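Local coordinates for uncharacterized sugar kinase PH1459 (Pyrococcus horikoshii, PDB 3IH0), which binds ATP and is probably a PfkB-type sugar kinase, perhaps acting on fructose, at residues P233-N238 against L268-N273; E9-L14 against G88-Q93. One frame throughout, in Å; residues are numbered along the deposited sequence.

Contact 1. Residues P233-N238 against L268-N273; sequences PSYNVN and LGKFAN. With ANP (phosphoaminophosphonic acid-adenylate ester), chain C.
Two hydrogen bonds, both weak, tie the carboxamide of N273 on the helix to the backbone of P233 and Y235. The amide nitrogen ND2 of N273 donates to P233 O over 3.1 Å, in a strongly bent bond. At the other end of the carboxamide, N273 OD1 accepts the N-H of Y235 at 3.3 Å, a long but straighter bond of 155°. Each end of the amide is thus used, and together the two bonds probably restrain its rotation although neither is strong by itself. The side chain reaches the loop because CG stands anti to the backbone N of N273 (chi1 -172°).

Stacking supplies the second component. The ring of Y235 lies against the carboxamide with the two planes 26° apart, and N273 ND2 sits over the ring centre, 3.3 Å above its plane. Beyond the ring, Y235 OH passes across the stem of K270, 4.0 Å from K270 CB, while the extended remainder of that lysine leads away. E299 of helix 298-304 touches both Y235 and K270.

Contacts with the nucleotide form the third group. V237 CG2 approaches N1 of the adenine at 3.3 Å, and S234 CB lies 3.8 Å from its N3. The hydroxyl of S234 is engaged elsewhere, by P218 O. Because N273 holds the backbone on both sides of S234, the helix is joined directly to pocket-lining residues, consistent with the adenine end of the ATP site in a ribokinase-like PfkB fold.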
ATOM      1  N   PRO A 233      12.236  -1.922  37.927  1.00 41.21           N
ATOM      2  CA  PRO A 233      11.651  -3.208  37.534  1.00 39.68           C
ATOM      3  C   PRO A 233      10.177  -2.978  37.205  1.00 38.85           C
ATOM      4  O   PRO A 233       9.488  -2.239  37.908  1.00 37.87           O
ATOM      5  CB  PRO A 233      11.849  -4.067  38.777  1.00 41.04           C
ATOM      6  CG  PRO A 233      11.735  -3.070  39.878  1.00 41.64           C
ATOM      7  CD  PRO A 233      12.560  -1.912  39.364  1.00 41.17           C
ATOM      8  N   SER A 234       9.695  -3.609  36.140  1.00 37.41           N
ATOM      9  CA  SER A 234       8.313  -3.425  35.712  1.00 37.20           C
ATOM     10  C   SER A 234       7.277  -3.919  36.706  1.00 38.51           C
ATOM     11  O   SER A 234       7.469  -4.947  37.371  1.00 37.97           O
ATOM     12  CB  SER A 234       8.076  -4.126  34.378  1.00 36.21           C
ATOM     13  OG  SER A 234       8.189  -5.525  34.536  1.00 34.61           O
ATOM     14  N   TYR A 235       6.176  -3.174  36.795  1.00 38.98           N
ATOM     15  CA  TYR A 235       5.064  -3.533  37.670  1.00 39.98           C
ATOM     16  C   TYR A 235       4.501  -4.826  37.102  1.00 39.06           C
ATOM     17  O   TYR A 235       4.583  -5.060  35.899  1.00 38.50           O
ATOM     18  CB  TYR A 235       3.985  -2.441  37.648  1.00 42.53           C
ATOM     19  CG  TYR A 235       4.334  -1.196  38.441  1.00 45.81           C
ATOM     20  CD1 TYR A 235       3.786   0.044  38.105  1.00 47.34           C
ATOM     21  CD2 TYR A 235       5.205  -1.254  39.531  1.00 47.73           C
ATOM     22  CE1 TYR A 235       4.104   1.192  38.828  1.00 48.68           C
ATOM     23  CE2 TYR A 235       5.527  -0.115  40.262  1.00 48.81           C
ATOM     24  CZ  TYR A 235       4.976   1.105  39.904  1.00 49.44           C
ATOM     25  OH  TYR A 235       5.311   2.234  40.617  1.00 49.09           O
ATOM     26  N   ASN A 236       3.935  -5.667  37.957  1.00 37.82           N
ATOM     27  CA  ASN A 236       3.392  -6.930  37.487  1.00 37.77           C
ATOM     28  C   ASN A 236       2.003  -6.804  36.872  1.00 37.96           C
ATOM     29  O   ASN A 236       1.078  -6.270  37.484  1.00 37.51           O
ATOM     30  CB  ASN A 236       3.370  -7.951  38.631  1.00 39.76           C
ATOM     31  CG  ASN A 236       2.530  -7.495  39.811  1.00 40.67           C
ATOM     32  OD1 ASN A 236       2.721  -6.397  40.339  1.00 40.90           O
ATOM     33  ND2 ASN A 236       1.596  -8.343  40.238  1.00 39.26           N
ATOM     34  N   VAL A 237       1.865  -7.298  35.647  1.00 36.97           N
ATOM     35  CA  VAL A 237       0.589  -7.257  34.954  1.00 38.10           C
ATOM     36  C   VAL A 237       0.494  -8.411  33.958  1.00 38.04           C
ATOM     37  O   VAL A 237       1.511  -8.957  33.526  1.00 39.16           O
ATOM     38  CB  VAL A 237       0.410  -5.941  34.164  1.00 38.40           C
ATOM     39  CG1 VAL A 237       0.483  -4.755  35.098  1.00 39.61           C
ATOM     40  CG2 VAL A 237       1.472  -5.837  33.090  1.00 38.79           C
ATOM     41  N   ASN A 238      -0.733  -8.789  33.618  1.00 38.18           N
ATOM     42  CA  ASN A 238      -0.967  -9.833  32.631  1.00 37.77           C
ATOM     43  C   ASN A 238      -1.379  -9.048  31.391  1.00 37.12           C
ATOM     44  O   ASN A 238      -2.511  -8.587  31.271  1.00 35.74           O
ATOM     45  CB  ASN A 238      -2.080 -10.780  33.083  1.00 39.91           C
ATOM     46  CG  ASN A 238      -1.660 -11.646  34.264  1.00 42.78           C
ATOM     47  OD1 ASN A 238      -0.581 -12.241  34.257  1.00 43.53           O
ATOM     48  ND2 ASN A 238      -2.513 -11.724  35.279  1.00 41.49           N
ATOM     49  N   LEU A 268      10.141   9.880  38.082  1.00 37.92           N
ATOM     50  CA  LEU A 268      10.011   9.716  36.643  1.00 36.22           C
ATOM     51  C   LEU A 268       9.843   8.253  36.329  1.00 35.52           C
ATOM     52  O   LEU A 268       8.988   7.879  35.532  1.00 35.62           O
ATOM     53  CB  LEU A 268      11.246  10.258  35.920  1.00 34.18           C
ATOM     54  CG  LEU A 268      11.154  10.382  34.394  1.00 34.84           C
ATOM     55  CD1 LEU A 268       9.957  11.266  34.038  1.00 32.99           C
ATOM     56  CD2 LEU A 268      12.446  10.967  33.822  1.00 33.76           C
ATOM     57  N   GLY A 269      10.655   7.429  36.977  1.00 34.67           N
ATOM     58  CA  GLY A 269      10.588   6.004  36.740  1.00 32.72           C
ATOM     59  C   GLY A 269       9.215   5.452  37.045  1.00 33.87           C
ATOM     60  O   GLY A 269       8.609   4.794  36.205  1.00 33.17           O
ATOM     61  N   LYS A 270       8.716   5.749  38.243  1.00 34.16           N
ATOM     62  CA  LYS A 270       7.420   5.241  38.689  1.00 33.66           C
ATOM     63  C   LYS A 270       6.287   5.621  37.761  1.00 32.33           C
ATOM     64  O   LYS A 270       5.411   4.804  37.457  1.00 31.12           O
ATOM     65  CB  LYS A 270       7.118   5.727  40.112  1.00 35.72           C
ATOM     66  CG  LYS A 270       8.137   5.278  41.138  1.00 37.54           C
ATOM     67  CD  LYS A 270       7.788   5.807  42.511  1.00 39.98           C
ATOM     68  CE  LYS A 270       8.808   5.352  43.540  1.00 41.45           C
ATOM     69  NZ  LYS A 270       8.437   5.795  44.911  1.00 42.34           N
ATOM     70  N   PHE A 271       6.316   6.865  37.308  1.00 30.67           N
ATOM     71  CA  PHE A 271       5.298   7.352  36.403  1.00 31.02           C
ATOM     72  C   PHE A 271       5.351   6.558  35.100  1.00 30.51           C
ATOM     73  O   PHE A 271       4.374   5.918  34.732  1.00 31.01           O
ATOM     74  CB  PHE A 271       5.513   8.841  36.126  1.00 29.91           C
ATOM     75  CG  PHE A 271       4.463   9.454  35.243  1.00 30.26           C
ATOM     76  CD1 PHE A 271       3.122   9.424  35.608  1.00 31.24           C
ATOM     77  CD2 PHE A 271       4.818  10.087  34.057  1.00 30.74           C
ATOM     78  CE1 PHE A 271       2.148  10.024  34.805  1.00 31.38           C
ATOM     79  CE2 PHE A 271       3.852  10.690  33.247  1.00 30.33           C
ATOM     80  CZ  PHE A 271       2.517  10.659  33.620  1.00 30.42           C
ATOM     81  N   ALA A 272       6.493   6.587  34.417  1.00 29.86           N
ATOM     82  CA  ALA A 272       6.648   5.871  33.151  1.00 29.07           C
ATOM     83  C   ALA A 272       6.347   4.389  33.300  1.00 30.96           C
ATOM     84  O   ALA A 272       5.767   3.769  32.404  1.00 29.30           O
ATOM     85  CB  ALA A 272       8.052   6.058  32.612  1.00 29.28           C
ATOM     86  N   ASN A 273       6.755   3.821  34.430  1.00 30.35           N
ATOM     87  CA  ASN A 273       6.531   2.411  34.705  1.00 30.80           C
ATOM     88  C   ASN A 273       5.027   2.126  34.753  1.00 30.43           C
ATOM     89  O   ASN A 273       4.544   1.161  34.153  1.00 30.30           O
ATOM     90  CB  ASN A 273       7.200   2.036  36.033  1.00 31.10           C
ATOM     91  CG  ASN A 273       7.182   0.551  36.288  1.00 33.10           C
ATOM     92  OD1 ASN A 273       6.887  -0.230  35.391  1.00 32.93           O
ATOM     93  ND2 ASN A 273       7.514   0.148  37.514  1.00 33.61           N
TER
HETATM   94  PG  ANP C 900      10.519  -1.940  20.237  1.00 61.05           P
HETATM   95  O1G ANP C 900      10.075  -0.538  19.870  1.00 60.94           O
HETATM   96  O2G ANP C 900      11.790  -2.392  19.564  1.00 61.91           O
HETATM   97  O3G ANP C 900       9.413  -2.943  20.012  1.00 62.78           O
HETATM   98  PB  ANP C 900      10.711  -0.600  23.022  1.00 58.63           P
HETATM   99  O1B ANP C 900      11.862  -0.531  23.991  1.00 61.14           O
HETATM  100  O2B ANP C 900      10.378   0.581  22.197  1.00 60.38           O
HETATM  101  N3B ANP C 900      10.854  -1.972  21.940  1.00 60.15           N
HETATM  102  PA  ANP C 900       9.040  -2.376  24.708  1.00 50.51           P
HETATM  103  O1A ANP C 900       7.665  -2.897  24.360  1.00 50.77           O
HETATM  104  O2A ANP C 900      10.196  -3.312  24.614  1.00 50.95           O
HETATM  105  O3A ANP C 900       9.381  -1.013  23.850  1.00 56.02           O
HETATM  106  O5' ANP C 900       9.051  -1.719  26.175  1.00 50.28           O
HETATM  107  C5' ANP C 900       8.109  -0.732  26.620  1.00 47.70           C
HETATM  108  C4' ANP C 900       8.076  -0.708  28.153  1.00 45.06           C
HETATM  109  O4' ANP C 900       6.761  -1.134  28.493  1.00 43.78           O
HETATM  110  C3' ANP C 900       8.988  -1.699  28.906  1.00 45.02           C
HETATM  111  O3' ANP C 900      10.274  -1.215  29.193  1.00 46.34           O
HETATM  112  C2' ANP C 900       8.196  -2.026  30.112  1.00 43.90           C
HETATM  113  O2' ANP C 900       8.467  -1.133  31.195  1.00 44.25           O
HETATM  114  C1' ANP C 900       6.760  -1.951  29.657  1.00 43.78           C
HETATM  115  N9  ANP C 900       6.316  -3.363  29.358  1.00 44.44           N
HETATM  116  C8  ANP C 900       6.390  -4.081  28.189  1.00 44.20           C
HETATM  117  N7  ANP C 900       5.876  -5.330  28.327  1.00 44.84           N
HETATM  118  C5  ANP C 900       5.452  -5.441  29.596  1.00 45.09           C
HETATM  119  C6  ANP C 900       4.798  -6.484  30.456  1.00 45.59           C
HETATM  120  N6  ANP C 900       4.489  -7.692  29.948  1.00 46.17           N
HETATM  121  N1  ANP C 900       4.521  -6.167  31.783  1.00 46.19           N
HETATM  122  C2  ANP C 900       4.819  -4.936  32.348  1.00 46.25           C
HETATM  123  N3  ANP C 900       5.417  -3.945  31.622  1.00 44.92           N
HETATM  124  C4  ANP C 900       5.743  -4.136  30.279  1.00 44.72           C

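Contact 2. Residues E9-L14 against G88-Q93; sequences ELLIDL and GIVFVQ
The small second sheet of the kinase, which packs against its counterpart in the other subunit, contains this parallel pairing of strands 11-14 and 88-93, whose axes come within 4.5 Å at an angle of 18°. Four backbone bonds establish the register: I12 N to G88 O, V90 N to I12 O, L14 N to V90 O and V92 N to L14 O. The last two are the shorter, 2.8 Å each, and nearly straight at hydrogen. Where the strands begin to diverge, a water bridges L10 O and G88 N.

On one face, L11 CD1 meets V90 CG1 at 3.6 Å. The opposite face carries I12, I89, L14 and F91; there I12 CB lies 4.0 Å from I89 CG2. L14 and F91 both hold CG anti to the carbonyl carbon, which sends the two side chains out side by side. L14 CD1 stands over the F91 ring in a CH-pi contact, 3.8 Å from the centroid and displaced toward the rim, 28° off the normal.

This strand pair lies within the beta lid that PfkB sugar kinases add to their alpha/beta core, and in the dimer L14, I89 and F91 reach the second subunit. F91 meets F28 of its own chain and F61 of the second subunit, both edge-to-face. Were F91 an alanine, L14 CD1 would probably lose its ring surface, and a gap is likely to open at the subunit boundary. On that same face I12 packs against F61, Y64 and L65 of helix 60-71 of its own chain.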
ATOM      1  N   GLU A   9       6.992   9.701  10.835  1.00 17.77           N
ATOM      2  CA  GLU A   9       6.045   8.840  10.140  1.00 18.60           C
ATOM      3  C   GLU A   9       4.644   8.774  10.730  1.00 16.78           C
ATOM      4  O   GLU A   9       4.466   8.661  11.941  1.00 15.46           O
ATOM      5  CB  GLU A   9       6.602   7.413  10.060  1.00 19.63           C
ATOM      6  CG  GLU A   9       6.743   6.726  11.424  1.00 21.74           C
ATOM      7  CD  GLU A   9       8.128   6.884  12.048  1.00 25.31           C
ATOM      8  OE1 GLU A   9       8.825   7.887  11.770  1.00 23.49           O
ATOM      9  OE2 GLU A   9       8.511   5.997  12.837  1.00 24.35           O
ATOM     10  N   LEU A  10       3.656   8.844   9.845  1.00 16.35           N
ATOM     11  CA  LEU A  10       2.250   8.740  10.210  1.00 15.65           C
ATOM     12  C   LEU A  10       1.750   7.848   9.078  1.00 15.86           C
ATOM     13  O   LEU A  10       1.900   8.195   7.908  1.00 14.06           O
ATOM     14  CB  LEU A  10       1.554  10.107  10.170  1.00 14.20           C
ATOM     15  CG  LEU A  10       0.018  10.082  10.225  1.00 12.72           C
ATOM     16  CD1 LEU A  10      -0.456   9.366  11.473  1.00 14.95           C
ATOM     17  CD2 LEU A  10      -0.525  11.496  10.196  1.00 15.78           C
ATOM     18  N   LEU A  11       1.181   6.697   9.417  1.00 15.93           N
ATOM     19  CA  LEU A  11       0.759   5.775   8.379  1.00 16.74           C
ATOM     20  C   LEU A  11      -0.365   4.842   8.775  1.00 14.71           C
ATOM     21  O   LEU A  11      -0.862   4.875   9.904  1.00 15.45           O
ATOM     22  CB  LEU A  11       1.980   4.954   7.944  1.00 15.54           C
ATOM     23  CG  LEU A  11       2.811   4.374   9.109  1.00 16.91           C
ATOM     24  CD1 LEU A  11       2.044   3.246   9.793  1.00 19.73           C
ATOM     25  CD2 LEU A  11       4.143   3.845   8.588  1.00 18.48           C
ATOM     26  N   ILE A  12      -0.755   4.008   7.821  1.00 13.62           N
ATOM     27  CA  ILE A  12      -1.796   3.017   8.033  1.00 14.06           C
ATOM     28  C   ILE A  12      -1.126   1.672   8.317  1.00 14.74           C
ATOM     29  O   ILE A  12      -0.325   1.198   7.518  1.00 17.02           O
ATOM     30  CB  ILE A  12      -2.676   2.829   6.774  1.00 14.53           C
ATOM     31  CG1 ILE A  12      -3.403   4.132   6.431  1.00 16.88           C
ATOM     32  CG2 ILE A  12      -3.651   1.652   6.988  1.00 16.17           C
ATOM     33  CD1 ILE A  12      -4.395   4.582   7.486  1.00 19.49           C
ATOM     34  N   ASP A  13      -1.450   1.076   9.460  1.00 14.93           N
ATOM     35  CA  ASP A  13      -0.920  -0.231   9.817  1.00 17.55           C
ATOM     36  C   ASP A  13      -1.979  -1.234   9.347  1.00 16.79           C
ATOM     37  O   ASP A  13      -3.142  -1.149   9.732  1.00 17.22           O
ATOM     38  CB  ASP A  13      -0.751  -0.397  11.347  1.00 18.92           C
ATOM     39  CG  ASP A  13       0.632   0.057  11.877  1.00 24.14           C
ATOM     40  OD1 ASP A  13       1.563   0.309  11.093  1.00 28.44           O
ATOM     41  OD2 ASP A  13       0.794   0.142  13.114  1.00 23.98           O
ATOM     42  N   LEU A  14      -1.582  -2.164   8.498  1.00 16.98           N
ATOM     43  CA  LEU A  14      -2.506  -3.192   8.044  1.00 16.07           C
ATOM     44  C   LEU A  14      -2.022  -4.439   8.770  1.00 15.54           C
ATOM     45  O   LEU A  14      -1.046  -5.080   8.370  1.00 17.46           O
ATOM     46  CB  LEU A  14      -2.441  -3.318   6.524  1.00 15.94           C
ATOM     47  CG  LEU A  14      -3.045  -2.042   5.914  1.00 18.77           C
ATOM     48  CD1 LEU A  14      -2.475  -1.799   4.548  1.00 22.20           C
ATOM     49  CD2 LEU A  14      -4.555  -2.136   5.889  1.00 17.08           C
ATOM     50  N   GLY A  88       1.236   6.771   3.735  1.00 14.88           N
ATOM     51  CA  GLY A  88       2.098   5.650   4.028  1.00 14.97           C
ATOM     52  C   GLY A  88       1.307   4.448   4.498  1.00 14.64           C
ATOM     53  O   GLY A  88       0.241   4.588   5.101  1.00 14.45           O
ATOM     54  N   ILE A  89       1.835   3.262   4.215  1.00 14.06           N
ATOM     55  CA  ILE A  89       1.186   2.025   4.623  1.00 15.26           C
ATOM     56  C   ILE A  89       2.234   0.967   4.934  1.00 13.52           C
ATOM     57  O   ILE A  89       3.320   0.947   4.346  1.00 15.70           O
ATOM     58  CB  ILE A  89       0.267   1.458   3.513  1.00 18.05           C
ATOM     59  CG1 ILE A  89       1.102   1.195   2.267  1.00 20.72           C
ATOM     60  CG2 ILE A  89      -0.877   2.423   3.212  1.00 21.02           C
ATOM     61  CD1 ILE A  89       0.295   0.738   1.097  1.00 23.12           C
ATOM     62  N   VAL A  90       1.902   0.092   5.872  1.00 15.66           N
ATOM     63  CA  VAL A  90       2.793  -0.985   6.243  1.00 16.27           C
ATOM     64  C   VAL A  90       1.939  -2.197   6.582  1.00 16.45           C
ATOM     65  O   VAL A  90       0.951  -2.103   7.325  1.00 15.33           O
ATOM     66  CB  VAL A  90       3.698  -0.602   7.454  1.00 18.75           C
ATOM     67  CG1 VAL A  90       2.856  -0.107   8.603  1.00 20.48           C
ATOM     68  CG2 VAL A  90       4.535  -1.819   7.895  1.00 17.22           C
ATOM     69  N   PHE A  91       2.297  -3.323   5.981  1.00 15.72           N
ATOM     70  CA  PHE A  91       1.591  -4.566   6.212  1.00 16.98           C
ATOM     71  C   PHE A  91       2.375  -5.215   7.333  1.00 17.23           C
ATOM     72  O   PHE A  91       3.593  -5.376   7.232  1.00 18.26           O
ATOM     73  CB  PHE A  91       1.595  -5.394   4.931  1.00 17.91           C
ATOM     74  CG  PHE A  91       0.701  -4.827   3.867  1.00 16.86           C
ATOM     75  CD1 PHE A  91      -0.659  -5.142   3.839  1.00 17.44           C
ATOM     76  CD2 PHE A  91       1.204  -3.942   2.923  1.00 20.11           C
ATOM     77  CE1 PHE A  91      -1.504  -4.571   2.884  1.00 18.82           C
ATOM     78  CE2 PHE A  91       0.370  -3.363   1.968  1.00 19.18           C
ATOM     79  CZ  PHE A  91      -0.989  -3.682   1.945  1.00 17.16           C
ATOM     80  N   VAL A  92       1.665  -5.563   8.396  1.00 17.96           N
ATOM     81  CA  VAL A  92       2.282  -6.113   9.590  1.00 19.72           C
ATOM     82  C   VAL A  92       1.858  -7.500  10.080  1.00 19.86           C
ATOM     83  O   VAL A  92       0.680  -7.851  10.069  1.00 19.42           O
ATOM     84  CB  VAL A  92       2.071  -5.135  10.774  1.00 19.21           C
ATOM     85  CG1 VAL A  92       2.835  -5.625  12.008  1.00 21.88           C
ATOM     86  CG2 VAL A  92       2.501  -3.719  10.373  1.00 20.39           C
ATOM     87  N   GLN A  93       2.853  -8.274  10.513  1.00 19.06           N
ATOM     88  CA  GLN A  93       2.617  -9.580  11.124  1.00 19.60           C
ATOM     89  C   GLN A  93       3.261  -9.496  12.518  1.00 20.86           C
ATOM     90  O   GLN A  93       4.492  -9.519  12.652  1.00 20.88           O
ATOM     91  CB  GLN A  93       3.257 -10.717  10.338  1.00 19.73           C
ATOM     92  CG  GLN A  93       3.097 -12.068  11.047  1.00 18.47           C
ATOM     93  CD  GLN A  93       1.647 -12.382  11.415  1.00 18.25           C
ATOM     94  OE1 GLN A  93       1.140 -11.962  12.454  1.00 18.19           O
ATOM     95  NE2 GLN A  93       0.974 -13.114  10.544  1.00 19.76           N
TER
HETATM   96  O   HOH W   1       1.835   9.304   5.194  1.00 15.83           O

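Overall arrangement
Both segments of contact 2 precede those of contact 1 along the chain, and all four belong to the one PfkB kinase fold. The centres of the two contacts are 28 Å apart and their nearest atoms about 19 Å, so they do not touch. Contact 2 belongs to the four-strand sheet 27-33, 11-16, 88-93, 100-103, whereas contact 1 lies at the end of strand 228-233, an edge strand, within this chain, of the large mixed sheet, and on helix 265-279. They share no strand or helix. The nucleotide lies between these regions: contact 1 includes residues touching its adenine, while the V92 side chain of contact 2 is about 11 Å from the nearest part of the nucleotide, at its phosphate end. The two therefore mark the nucleotide-binding edge of the core and the dimer-forming lid.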